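Putative branched-chain amino acid aminotransferase IlvE (Streptococcus mutans, PDB 4DQN) probably catalyses the reversible, pyridoxal phosphate-dependent transfer of the amino group between leucine, isoleucine or valine and 2-oxoglutarate. Local coordinates at residues T168-Q173 with S294-V299; G232-N237 with L278-E283; E238-L243 with G271-D276. All coordinates share one frame; numbering follows the deposited sequence.

Contact 1. Residues T168-Q173 with S294-V299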
ATOM      1  N   THR A 168       7.486  11.313 -25.415  1.00 36.80           N
ATOM      2  CA  THR A 168       8.298  11.691 -24.259  1.00 37.00           C
ATOM      3  C   THR A 168       9.227  10.534 -23.923  1.00 34.20           C
ATOM      4  O   THR A 168       9.039   9.415 -24.414  1.00 31.73           O
ATOM      5  CB  THR A 168       7.452  12.050 -23.007  1.00 38.85           C
ATOM      6  OG1 THR A 168       6.739  10.893 -22.550  1.00 43.42           O
ATOM      7  CG2 THR A 168       6.474  13.183 -23.301  1.00 37.78           C
ATOM      8  N   ASN A 169      10.215  10.801 -23.079  1.00 33.25           N
ATOM      9  CA  ASN A 169      11.239   9.812 -22.774  1.00 34.60           C
ATOM     10  C   ASN A 169      11.026   9.185 -21.405  1.00 34.55           C
ATOM     11  O   ASN A 169      10.533   9.843 -20.482  1.00 33.23           O
ATOM     12  CB  ASN A 169      12.637  10.450 -22.859  1.00 35.44           C
ATOM     13  CG  ASN A 169      12.912  11.082 -24.217  1.00 36.45           C
ATOM     14  OD1 ASN A 169      12.639  10.485 -25.260  1.00 39.24           O
ATOM     15  ND2 ASN A 169      13.443  12.303 -24.207  1.00 34.04           N
ATOM     16  N   PHE A 170      11.414   7.917 -21.275  1.00 29.04           N
ATOM     17  CA  PHE A 170      11.194   7.168 -20.040  1.00 33.01           C
ATOM     18  C   PHE A 170      12.470   6.487 -19.605  1.00 32.82           C
ATOM     19  O   PHE A 170      13.352   6.236 -20.436  1.00 33.98           O
ATOM     20  CB  PHE A 170      10.099   6.125 -20.242  1.00 33.67           C
ATOM     21  CG  PHE A 170       8.741   6.727 -20.434  1.00 33.36           C
ATOM     22  CD1 PHE A 170       7.902   6.941 -19.343  1.00 33.01           C
ATOM     23  CD2 PHE A 170       8.318   7.115 -21.695  1.00 32.69           C
ATOM     24  CE1 PHE A 170       6.651   7.512 -19.512  1.00 34.17           C
ATOM     25  CE2 PHE A 170       7.069   7.683 -21.878  1.00 33.44           C
ATOM     26  CZ  PHE A 170       6.231   7.879 -20.784  1.00 36.33           C
ATOM     27  N   LEU A 171      12.555   6.181 -18.313  1.00 29.82           N
ATOM     28  CA  LEU A 171      13.772   5.624 -17.709  1.00 34.31           C
ATOM     29  C   LEU A 171      13.533   4.224 -17.129  1.00 34.41           C
ATOM     30  O   LEU A 171      12.608   4.022 -16.341  1.00 32.25           O
ATOM     31  CB  LEU A 171      14.272   6.557 -16.592  1.00 34.77           C
ATOM     32  CG  LEU A 171      15.376   6.019 -15.669  1.00 32.71           C
ATOM     33  CD1 LEU A 171      16.684   5.897 -16.441  1.00 34.18           C
ATOM     34  CD2 LEU A 171      15.559   6.894 -14.427  1.00 35.77           C
ATOM     35  N   ILE A 172      14.353   3.253 -17.520  1.00 34.27           N
ATOM     36  CA  ILE A 172      14.365   1.967 -16.809  1.00 32.98           C
ATOM     37  C   ILE A 172      15.368   2.032 -15.658  1.00 35.70           C
ATOM     38  O   ILE A 172      16.564   2.202 -15.895  1.00 34.47           O
ATOM     39  CB  ILE A 172      14.736   0.811 -17.743  1.00 35.18           C
ATOM     40  CG1 ILE A 172      13.708   0.709 -18.874  1.00 33.22           C
ATOM     41  CG2 ILE A 172      14.801  -0.494 -16.961  1.00 36.66           C
ATOM     42  CD1 ILE A 172      14.051  -0.325 -19.936  1.00 36.17           C
ATOM     43  N   GLN A 173      14.888   1.915 -14.418  1.00 34.85           N
ATOM     44  CA  GLN A 173      15.755   2.062 -13.244  1.00 38.54           C
ATOM     45  C   GLN A 173      15.607   0.830 -12.363  1.00 39.97           C
ATOM     46  O   GLN A 173      14.662   0.727 -11.580  1.00 37.26           O
ATOM     47  CB  GLN A 173      15.414   3.353 -12.466  1.00 35.40           C
ATOM     48  CG  GLN A 173      16.361   3.687 -11.295  1.00 38.82           C
ATOM     49  CD  GLN A 173      17.762   4.087 -11.746  1.00 41.25           C
ATOM     50  OE1 GLN A 173      17.944   4.617 -12.842  1.00 43.10           O
ATOM     51  NE2 GLN A 173      18.759   3.831 -10.899  1.00 38.65           N
ATOM     52  N   SER A 294       0.458   7.496 -24.691  1.00 32.91           N
ATOM     53  CA  SER A 294       1.617   8.369 -24.579  1.00 34.31           C
ATOM     54  C   SER A 294       2.723   7.757 -25.421  1.00 35.82           C
ATOM     55  O   SER A 294       3.330   6.772 -25.008  1.00 36.04           O
ATOM     56  CB  SER A 294       2.090   8.483 -23.125  1.00 39.83           C
ATOM     57  OG  SER A 294       1.054   8.959 -22.283  1.00 47.86           O
ATOM     58  N   PRO A 295       2.980   8.328 -26.607  1.00 34.24           N
ATOM     59  CA  PRO A 295       4.038   7.799 -27.481  1.00 35.77           C
ATOM     60  C   PRO A 295       5.397   7.865 -26.793  1.00 36.17           C
ATOM     61  O   PRO A 295       5.715   8.864 -26.130  1.00 36.12           O
ATOM     62  CB  PRO A 295       4.019   8.759 -28.680  1.00 38.94           C
ATOM     63  CG  PRO A 295       2.621   9.370 -28.670  1.00 40.69           C
ATOM     64  CD  PRO A 295       2.302   9.498 -27.196  1.00 39.11           C
ATOM     65  N   ILE A 296       6.189   6.806 -26.919  1.00 32.54           N
ATOM     66  CA  ILE A 296       7.518   6.821 -26.321  1.00 34.95           C
ATOM     67  C   ILE A 296       8.528   7.245 -27.377  1.00 34.22           C
ATOM     68  O   ILE A 296       8.599   6.643 -28.452  1.00 38.33           O
ATOM     69  CB  ILE A 296       7.888   5.443 -25.706  1.00 30.96           C
ATOM     70  CG1 ILE A 296       6.998   5.164 -24.490  1.00 31.13           C
ATOM     71  CG2 ILE A 296       9.362   5.397 -25.316  1.00 33.51           C
ATOM     72  CD1 ILE A 296       7.010   3.712 -24.011  1.00 34.85           C
ATOM     73  N   GLY A 297       9.275   8.306 -27.086  1.00 34.99           N
ATOM     74  CA  GLY A 297      10.350   8.733 -27.959  1.00 32.00           C
ATOM     75  C   GLY A 297      11.514   7.791 -27.741  1.00 35.03           C
ATOM     76  O   GLY A 297      11.800   6.926 -28.574  1.00 34.84           O
ATOM     77  N   GLY A 298      12.162   7.939 -26.591  1.00 35.96           N
ATOM     78  CA  GLY A 298      13.286   7.093 -26.248  1.00 37.27           C
ATOM     79  C   GLY A 298      13.185   6.524 -24.846  1.00 36.07           C
ATOM     80  O   GLY A 298      12.504   7.076 -23.971  1.00 33.81           O
ATOM     81  N   VAL A 299      13.864   5.404 -24.636  1.00 31.66           N
ATOM     82  CA  VAL A 299      13.949   4.793 -23.320  1.00 30.44           C
ATOM     83  C   VAL A 299      15.425   4.727 -22.912  1.00 34.27           C
ATOM     84  O   VAL A 299      16.262   4.249 -23.683  1.00 31.09           O
ATOM     85  CB  VAL A 299      13.321   3.382 -23.310  1.00 33.07           C
ATOM     86  CG1 VAL A 299      13.613   2.688 -21.995  1.00 35.65           C
ATOM     87  CG2 VAL A 299      11.807   3.479 -23.510  1.00 30.43           C
TER
HETATM   88  O   HOH W   1       4.408  10.610 -24.464  1.00 43.16           O
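Parallel pairing of strand 168-172 with strand 292-301, interrupted by a beta bulge, joins these two strands in the mixed sheet of this class-IV aminotransferase: Thr168 pairs with Ile296, their side chains diverging, and Phe170 with Val299, theirs on one face. Thr168 N donates to Pro295 O, and Thr168 O accepts from Gly297 N at 2.9 Å, the donor standing well above the carbonyl plane. Beyond the bulge the ladder resumes with Phe170 N bonded to Gly298 O at 3.0 Å. The register slips by one residue between the two pairs, and at the slip Gly298 N is met by the side chain of Asn169: OD1 accepts from Gly298 N at 2.9 Å, in the carbonyl plane but with a bent N-H...O angle of 136°. With CG beside its own backbone N (chi1 -57°), the amide of Asn169 reaches back over the glycines. Gly297, bare of a side chain, leaves room beside it for OD1. On the face carrying Phe170 and Val299, ring atoms CD2 and CE2 meet Ile296 CG1, CE2 at 3.6 Å, the two side chains crossing at about a right angle. Further along, Ile172 CD1 lies 3.7 Å from Val299 CG1, and Ile212 of strand 211-214 packs against this group. A water bridges Thr168 OG1 and Pro295 O. The bulge thus leaves Gly298 N satisfied by an asparagine amide in place of a backbone carbonyl.

Contact 2. Residues G232-N237 with L278-E283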
ATOM      1  N   GLY A 232       4.347  -2.386 -27.949  1.00 31.53           N
ATOM      2  CA  GLY A 232       5.275  -2.142 -29.034  1.00 33.84           C
ATOM      3  C   GLY A 232       4.682  -2.574 -30.361  1.00 32.32           C
ATOM      4  O   GLY A 232       3.843  -3.479 -30.411  1.00 33.28           O
ATOM      5  N   ILE A 233       5.109  -1.918 -31.437  1.00 36.64           N
ATOM      6  CA  ILE A 233       4.714  -2.320 -32.782  1.00 38.17           C
ATOM      7  C   ILE A 233       5.950  -2.811 -33.525  1.00 38.31           C
ATOM      8  O   ILE A 233       6.945  -2.093 -33.609  1.00 38.51           O
ATOM      9  CB  ILE A 233       4.061  -1.159 -33.564  1.00 38.92           C
ATOM     10  CG1 ILE A 233       2.572  -1.073 -33.240  1.00 44.69           C
ATOM     11  CG2 ILE A 233       4.129  -1.402 -35.049  1.00 42.31           C
ATOM     12  CD1 ILE A 233       2.281  -0.452 -31.957  1.00 42.60           C
ATOM     13  N   THR A 234       5.895  -4.037 -34.049  1.00 41.21           N
ATOM     14  CA  THR A 234       7.023  -4.600 -34.804  1.00 42.92           C
ATOM     15  C   THR A 234       6.980  -4.175 -36.270  1.00 45.42           C
ATOM     16  O   THR A 234       5.958  -3.667 -36.737  1.00 40.94           O
ATOM     17  CB  THR A 234       7.010  -6.132 -34.765  1.00 42.94           C
ATOM     18  OG1 THR A 234       5.894  -6.621 -35.524  1.00 44.53           O
ATOM     19  CG2 THR A 234       6.898  -6.627 -33.337  1.00 42.68           C
ATOM     20  N   LYS A 235       8.082  -4.400 -36.991  1.00 47.76           N
ATOM     21  CA  LYS A 235       8.162  -4.126 -38.436  1.00 51.81           C
ATOM     22  C   LYS A 235       7.124  -4.900 -39.247  1.00 50.06           C
ATOM     23  O   LYS A 235       6.730  -4.478 -40.340  1.00 55.61           O
ATOM     24  CB  LYS A 235       9.556  -4.469 -38.978  1.00 54.61           C
ATOM     25  CG  LYS A 235       9.856  -5.969 -38.994  1.00 59.27           C
ATOM     26  CD  LYS A 235      11.098  -6.309 -39.815  1.00 61.75           C
ATOM     27  CE  LYS A 235      11.349  -7.814 -39.830  1.00 64.30           C
ATOM     28  NZ  LYS A 235      10.232  -8.570 -40.462  1.00 61.36           N
ATOM     29  N   ASP A 236       6.691  -6.041 -38.722  1.00 49.71           N
ATOM     30  CA  ASP A 236       5.671  -6.839 -39.390  1.00 51.12           C
ATOM     31  C   ASP A 236       4.282  -6.478 -38.880  1.00 48.57           C
ATOM     32  O   ASP A 236       3.376  -7.315 -38.874  1.00 48.59           O
ATOM     33  CB  ASP A 236       5.947  -8.326 -39.186  1.00 52.10           C
ATOM     34  CG  ASP A 236       7.275  -8.747 -39.769  1.00 56.27           C
ATOM     35  OD1 ASP A 236       7.726  -8.110 -40.745  1.00 59.30           O
ATOM     36  OD2 ASP A 236       7.875  -9.710 -39.250  1.00 59.07           O
ATOM     37  N   ASN A 237       4.140  -5.223 -38.460  1.00 47.59           N
ATOM     38  CA  ASN A 237       2.890  -4.687 -37.920  1.00 50.46           C
ATOM     39  C   ASN A 237       2.171  -5.614 -36.945  1.00 45.45           C
ATOM     40  O   ASN A 237       0.983  -5.900 -37.106  1.00 48.40           O
ATOM     41  CB  ASN A 237       1.952  -4.250 -39.051  1.00 49.90           C
ATOM     42  CG  ASN A 237       2.112  -2.778 -39.402  1.00 55.54           C
ATOM     43  OD1 ASN A 237       1.141  -2.021 -39.394  1.00 62.99           O
ATOM     44  ND2 ASN A 237       3.344  -2.363 -39.699  1.00 60.05           N
ATOM     45  N   LEU A 278      14.880  -4.475 -27.758  1.00 43.08           N
ATOM     46  CA  LEU A 278      14.089  -3.270 -28.038  1.00 42.55           C
ATOM     47  C   LEU A 278      14.028  -2.910 -29.528  1.00 42.44           C
ATOM     48  O   LEU A 278      13.054  -2.306 -29.983  1.00 42.83           O
ATOM     49  CB  LEU A 278      14.577  -2.075 -27.211  1.00 38.91           C
ATOM     50  CG  LEU A 278      14.420  -2.200 -25.694  1.00 40.09           C
ATOM     51  CD1 LEU A 278      14.908  -0.950 -24.987  1.00 40.13           C
ATOM     52  CD2 LEU A 278      12.981  -2.478 -25.328  1.00 39.84           C
ATOM     53  N   ASP A 279      15.050  -3.298 -30.290  1.00 42.76           N
ATOM     54  CA  ASP A 279      15.063  -3.074 -31.738  1.00 43.87           C
ATOM     55  C   ASP A 279      13.956  -3.856 -32.460  1.00 43.08           C
ATOM     56  O   ASP A 279      13.708  -3.637 -33.647  1.00 42.88           O
ATOM     57  CB  ASP A 279      16.431  -3.437 -32.321  1.00 45.97           C
ATOM     58  CG  ASP A 279      17.090  -4.588 -31.577  1.00 57.13           C
ATOM     59  OD1 ASP A 279      16.685  -5.752 -31.805  1.00 58.50           O
ATOM     60  OD2 ASP A 279      18.008  -4.326 -30.758  1.00 58.88           O
ATOM     61  N   LYS A 280      13.303  -4.767 -31.743  1.00 39.13           N
ATOM     62  CA  LYS A 280      12.163  -5.527 -32.270  1.00 42.01           C
ATOM     63  C   LYS A 280      10.999  -4.587 -32.601  1.00 41.61           C
ATOM     64  O   LYS A 280      10.111  -4.928 -33.391  1.00 43.65           O
ATOM     65  CB  LYS A 280      11.716  -6.566 -31.227  1.00 39.17           C
ATOM     66  CG  LYS A 280      10.671  -7.573 -31.683  1.00 41.45           C
ATOM     67  CD  LYS A 280      10.232  -8.493 -30.537  1.00 38.02           C
ATOM     68  CE  LYS A 280       9.216  -9.524 -31.045  1.00 38.31           C
ATOM     69  NZ  LYS A 280       8.737 -10.469 -29.999  1.00 36.64           N
ATOM     70  N   PHE A 281      11.016  -3.396 -32.006  1.00 39.85           N
ATOM     71  CA  PHE A 281       9.877  -2.484 -32.115  1.00 41.88           C
ATOM     72  C   PHE A 281      10.155  -1.203 -32.897  1.00 40.90           C
ATOM     73  O   PHE A 281      11.061  -0.437 -32.569  1.00 39.38           O
ATOM     74  CB  PHE A 281       9.316  -2.173 -30.723  1.00 38.63           C
ATOM     75  CG  PHE A 281       8.863  -3.392 -29.992  1.00 38.98           C
ATOM     76  CD1 PHE A 281       7.806  -4.145 -30.486  1.00 37.84           C
ATOM     77  CD2 PHE A 281       9.507  -3.809 -28.830  1.00 40.27           C
ATOM     78  CE1 PHE A 281       7.379  -5.288 -29.839  1.00 37.20           C
ATOM     79  CE2 PHE A 281       9.088  -4.953 -28.169  1.00 41.92           C
ATOM     80  CZ  PHE A 281       8.015  -5.697 -28.676  1.00 36.28           C
ATOM     81  N   VAL A 282       9.347  -0.980 -33.930  1.00 40.13           N
ATOM     82  CA  VAL A 282       9.468   0.198 -34.782  1.00 38.25           C
ATOM     83  C   VAL A 282       8.754   1.402 -34.147  1.00 36.99           C
ATOM     84  O   VAL A 282       9.109   2.563 -34.396  1.00 36.66           O
ATOM     85  CB  VAL A 282       8.948  -0.136 -36.209  1.00 43.49           C
ATOM     86  CG1 VAL A 282       8.380   1.066 -36.896  1.00 47.24           C
ATOM     87  CG2 VAL A 282      10.068  -0.744 -37.046  1.00 46.22           C
ATOM     88  N   GLU A 283       7.761   1.110 -33.306  1.00 34.64           N
ATOM     89  CA  GLU A 283       7.088   2.130 -32.495  1.00 35.98           C
ATOM     90  C   GLU A 283       6.787   1.563 -31.117  1.00 31.76           C
ATOM     91  O   GLU A 283       6.597   0.352 -30.966  1.00 35.77           O
ATOM     92  CB  GLU A 283       5.760   2.566 -33.131  1.00 34.60           C
ATOM     93  CG  GLU A 283       5.842   3.208 -34.506  1.00 36.78           C
ATOM     94  CD  GLU A 283       4.451   3.494 -35.074  1.00 39.55           C
ATOM     95  OE1 GLU A 283       3.538   3.830 -34.284  1.00 35.03           O
ATOM     96  OE2 GLU A 283       4.261   3.376 -36.303  1.00 37.64           O
TER
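The ring of Phe281 lies against the backbone of Gly232, whose CA sits over one ring face, 4.0 Å from the centroid and 29° off the normal, a CH-pi contact. Phe281 CD1 comes within 3.5 Å of Gly232 C; the absence of a side chain at Gly232 lets the ring lie directly on the backbone. A chi1 of -59°, which sets CG beside the backbone N of Phe281, places the ring over this strand. From Thr234 the methyl CG2 approaches the same ring obliquely, 3.8 Å from Phe281 CE1, while its hydroxyl OG1 is bonded to Glu238 OE1. The beta-branched threonine thus offers a methyl to the aromatic group and a hydroxyl to a carboxylate just past the turn that follows. These side chains flank a classic beta bulge between strands 228-234 and 281-288: Val282 and Glu283 both face Ile233. Ile233 O receives Val282 N at 2.7 Å and, weakly, Glu283 N, whereas Ile233 N gives a nearly straight bond to Glu283 O at 2.8 Å. Ile233 and Glu283 project to the same face, their CB atoms 4.1 Å apart. There the isoleucine packs on Val317, and the Glu283 carboxylate binds Val317 N and Thr318 OG1 at the start of helix 316-329. At the outer end, Val282 CG2 lies 4.1 Å from Lys235 CA. Lys235 itself turns its amine back to Asp236, with NZ 2.6 Å from OD1 in a salt bridge between two exposed residues of the type I turn Thr234-Asn237.

Contact 3. Residues E238-L243 with G271-D276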
ATOM      1  N   GLU A 238       2.901  -6.101 -35.946  1.00 41.53           N
ATOM      2  CA  GLU A 238       2.277  -6.835 -34.855  1.00 40.11           C
ATOM      3  C   GLU A 238       2.203  -5.912 -33.641  1.00 39.94           C
ATOM      4  O   GLU A 238       3.085  -5.084 -33.438  1.00 40.08           O
ATOM      5  CB  GLU A 238       3.096  -8.069 -34.490  1.00 47.59           C
ATOM      6  CG  GLU A 238       3.421  -8.996 -35.649  1.00 48.58           C
ATOM      7  CD  GLU A 238       4.714  -9.744 -35.402  1.00 53.37           C
ATOM      8  OE1 GLU A 238       5.707  -9.082 -35.031  1.00 50.29           O
ATOM      9  OE2 GLU A 238       4.734 -10.985 -35.557  1.00 58.90           O
ATOM     10  N   PHE A 239       1.147  -6.061 -32.849  1.00 38.75           N
ATOM     11  CA  PHE A 239       0.970  -5.308 -31.611  1.00 37.31           C
ATOM     12  C   PHE A 239       1.319  -6.243 -30.462  1.00 35.53           C
ATOM     13  O   PHE A 239       0.692  -7.300 -30.301  1.00 37.02           O
ATOM     14  CB  PHE A 239      -0.492  -4.868 -31.500  1.00 36.19           C
ATOM     15  CG  PHE A 239      -0.802  -4.023 -30.294  1.00 32.59           C
ATOM     16  CD1 PHE A 239      -1.107  -4.609 -29.076  1.00 35.93           C
ATOM     17  CD2 PHE A 239      -0.836  -2.639 -30.396  1.00 35.55           C
ATOM     18  CE1 PHE A 239      -1.416  -3.832 -27.961  1.00 32.14           C
ATOM     19  CE2 PHE A 239      -1.138  -1.853 -29.290  1.00 34.36           C
ATOM     20  CZ  PHE A 239      -1.431  -2.453 -28.072  1.00 32.25           C
ATOM     21  N   ILE A 240       2.319  -5.870 -29.665  1.00 33.61           N
ATOM     22  CA  ILE A 240       2.738  -6.716 -28.554  1.00 34.62           C
ATOM     23  C   ILE A 240       2.755  -5.941 -27.232  1.00 34.86           C
ATOM     24  O   ILE A 240       3.320  -4.843 -27.141  1.00 30.41           O
ATOM     25  CB  ILE A 240       4.115  -7.373 -28.818  1.00 35.18           C
ATOM     26  CG1 ILE A 240       4.091  -8.142 -30.148  1.00 36.60           C
ATOM     27  CG2 ILE A 240       4.474  -8.311 -27.683  1.00 31.45           C
ATOM     28  CD1 ILE A 240       5.403  -8.837 -30.485  1.00 41.72           C
ATOM     29  N   THR A 241       2.105  -6.504 -26.218  1.00 33.32           N
ATOM     30  CA  THR A 241       2.053  -5.861 -24.901  1.00 34.58           C
ATOM     31  C   THR A 241       2.447  -6.900 -23.859  1.00 36.40           C
ATOM     32  O   THR A 241       2.126  -8.076 -24.019  1.00 36.36           O
ATOM     33  CB  THR A 241       0.638  -5.281 -24.616  1.00 35.98           C
ATOM     34  OG1 THR A 241       0.631  -4.525 -23.394  1.00 31.29           O
ATOM     35  CG2 THR A 241      -0.390  -6.388 -24.527  1.00 34.26           C
ATOM     36  N   PRO A 242       3.167  -6.478 -22.803  1.00 34.97           N
ATOM     37  CA  PRO A 242       3.610  -7.409 -21.759  1.00 35.43           C
ATOM     38  C   PRO A 242       2.468  -8.134 -21.052  1.00 36.69           C
ATOM     39  O   PRO A 242       1.405  -7.567 -20.772  1.00 33.80           O
ATOM     40  CB  PRO A 242       4.331  -6.492 -20.760  1.00 32.12           C
ATOM     41  CG  PRO A 242       4.838  -5.370 -21.607  1.00 32.36           C
ATOM     42  CD  PRO A 242       3.741  -5.134 -22.614  1.00 30.75           C
ATOM     43  N   LEU A 243       2.703  -9.407 -20.764  1.00 38.25           N
ATOM     44  CA  LEU A 243       1.801 -10.171 -19.925  1.00 43.98           C
ATOM     45  C   LEU A 243       2.537 -10.717 -18.705  1.00 48.31           C
ATOM     46  O   LEU A 243       3.430 -11.562 -18.821  1.00 47.30           O
ATOM     47  CB  LEU A 243       1.196 -11.325 -20.717  1.00 48.88           C
ATOM     48  CG  LEU A 243       0.327 -12.302 -19.921  1.00 53.03           C
ATOM     49  CD1 LEU A 243      -0.715 -11.569 -19.053  1.00 50.62           C
ATOM     50  CD2 LEU A 243      -0.338 -13.254 -20.893  1.00 52.33           C
ATOM     51  N   GLY A 271       2.423 -10.869 -24.796  1.00 39.12           N
ATOM     52  CA  GLY A 271       3.578 -11.745 -24.714  1.00 41.19           C
ATOM     53  C   GLY A 271       4.688 -11.076 -23.936  1.00 43.94           C
ATOM     54  O   GLY A 271       4.558  -9.913 -23.544  1.00 43.25           O
ATOM     55  N   ASP A 272       5.787 -11.772 -23.691  1.00 44.54           N
ATOM     56  CA  ASP A 272       6.850 -11.080 -22.985  1.00 42.52           C
ATOM     57  C   ASP A 272       7.647 -10.168 -23.924  1.00 42.69           C
ATOM     58  O   ASP A 272       7.709 -10.391 -25.143  1.00 38.74           O
ATOM     59  CB  ASP A 272       7.716 -12.014 -22.128  1.00 51.07           C
ATOM     60  CG  ASP A 272       8.306 -13.148 -22.912  1.00 50.52           C
ATOM     61  OD1 ASP A 272       8.662 -12.932 -24.091  1.00 56.09           O
ATOM     62  OD2 ASP A 272       8.421 -14.256 -22.339  1.00 47.88           O
ATOM     63  N   VAL A 273       8.184  -9.101 -23.348  1.00 34.58           N
ATOM     64  CA  VAL A 273       8.928  -8.093 -24.085  1.00 37.42           C
ATOM     65  C   VAL A 273      10.269  -7.971 -23.376  1.00 36.04           C
ATOM     66  O   VAL A 273      10.328  -7.482 -22.251  1.00 33.83           O
ATOM     67  CB  VAL A 273       8.197  -6.730 -24.052  1.00 38.09           C
ATOM     68  CG1 VAL A 273       9.044  -5.635 -24.704  1.00 33.83           C
ATOM     69  CG2 VAL A 273       6.825  -6.830 -24.730  1.00 33.91           C
ATOM     70  N   CYS A 274      11.338  -8.444 -24.009  1.00 33.61           N
ATOM     71  CA  CYS A 274      12.638  -8.481 -23.344  1.00 41.09           C
ATOM     72  C   CYS A 274      13.366  -7.168 -23.531  1.00 36.09           C
ATOM     73  O   CYS A 274      13.352  -6.604 -24.625  1.00 35.59           O
ATOM     74  CB  CYS A 274      13.486  -9.636 -23.873  1.00 41.07           C
ATOM     75  SG  CYS A 274      12.661 -11.230 -23.701  1.00 52.67           S
ATOM     76  N   VAL A 275      14.005  -6.679 -22.467  1.00 36.97           N
ATOM     77  CA  VAL A 275      14.701  -5.394 -22.541  1.00 36.66           C
ATOM     78  C   VAL A 275      15.914  -5.438 -23.446  1.00 41.05           C
ATOM     79  O   VAL A 275      16.503  -4.393 -23.752  1.00 39.89           O
ATOM     80  CB  VAL A 275      15.169  -4.879 -21.164  1.00 42.04           C
ATOM     81  CG1 VAL A 275      14.029  -4.238 -20.436  1.00 41.93           C
ATOM     82  CG2 VAL A 275      15.835  -5.993 -20.335  1.00 38.36           C
ATOM     83  N   ASP A 276      16.302  -6.641 -23.855  1.00 37.37           N
ATOM     84  CA  ASP A 276      17.484  -6.795 -24.696  1.00 42.65           C
ATOM     85  C   ASP A 276      17.115  -6.853 -26.169  1.00 44.11           C
ATOM     86  O   ASP A 276      17.993  -6.934 -27.029  1.00 47.66           O
ATOM     87  CB  ASP A 276      18.267  -8.044 -24.298  1.00 43.45           C
ATOM     88  CG  ASP A 276      18.726  -8.002 -22.860  1.00 52.46           C
ATOM     89  OD1 ASP A 276      19.656  -7.219 -22.554  1.00 55.96           O
ATOM     90  OD2 ASP A 276      18.158  -8.753 -22.032  1.00 57.93           O
TER
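Gly271 N donates to Thr241 O at 2.9 Å, with an N-H...O angle of 144°. This bond carries the pairing of strand 238-241 with its parallel neighbour 267-270 just past the end of the latter, in the mixed sheet, where the chain leaves for the loop that leads to strand 281-288. A second bond, from Leu243 N to Gly271 O at 3.4 Å, is weak and bent. Between them Pro242, which has no N-H to give, contributes its alpha hydrogen instead: Pro242 CA lies 3.2 Å from Gly271 O, and the angle of 156° at the hydrogen makes this a well-directed CA-H...O contact. Gly271 therefore meets residues 241-243 through its main-chain N and O.

Beyond the glycine, Val273 turns its beta carbon toward segment 238-243 and brings one methyl to it. With CG1 anti to the backbone N (chi1 174°), CG2 is the branch left for Ile240 and Pro242, and both side chains cross that of the valine obliquely. The beta branch of valine puts a methyl, close to the main chain, between two apolar neighbours. Phe230 of strand 228-234 also packs against both Val273 and Pro242, and Thr241, whose beta carbon points away from segment 271-276, bonds its OG1 to Phe230 O. Val273 CG2 stands 4.0 Å from Pro242 CG and 4.1 Å from Ile240 CG2.

All three contacts reach one mixed sheet, though in contact 3 one partner is a loop. All are mainly buried, but contacts 2 and 3 also include exposed residues, whereas contact 1 has none. Contacts 2 and 3 are the nearest neighbours, their centres about 10 Å apart. Strands 228-234 and 238-241 pair directly, with a probable hydrogen bond from Gly232 N to Ile240 O, and Phe281 CE2 packs on Val273 CG1. The centre of contact 1 is about 15 Å from the centre of each of the others, and Ile172 touches Val275 of contact 3. Contacts 1 and 2 both carry bulges, one in parallel and one in antiparallel pairing; contact 3, at a strand end, relies on fewer bonds and on methyl packing.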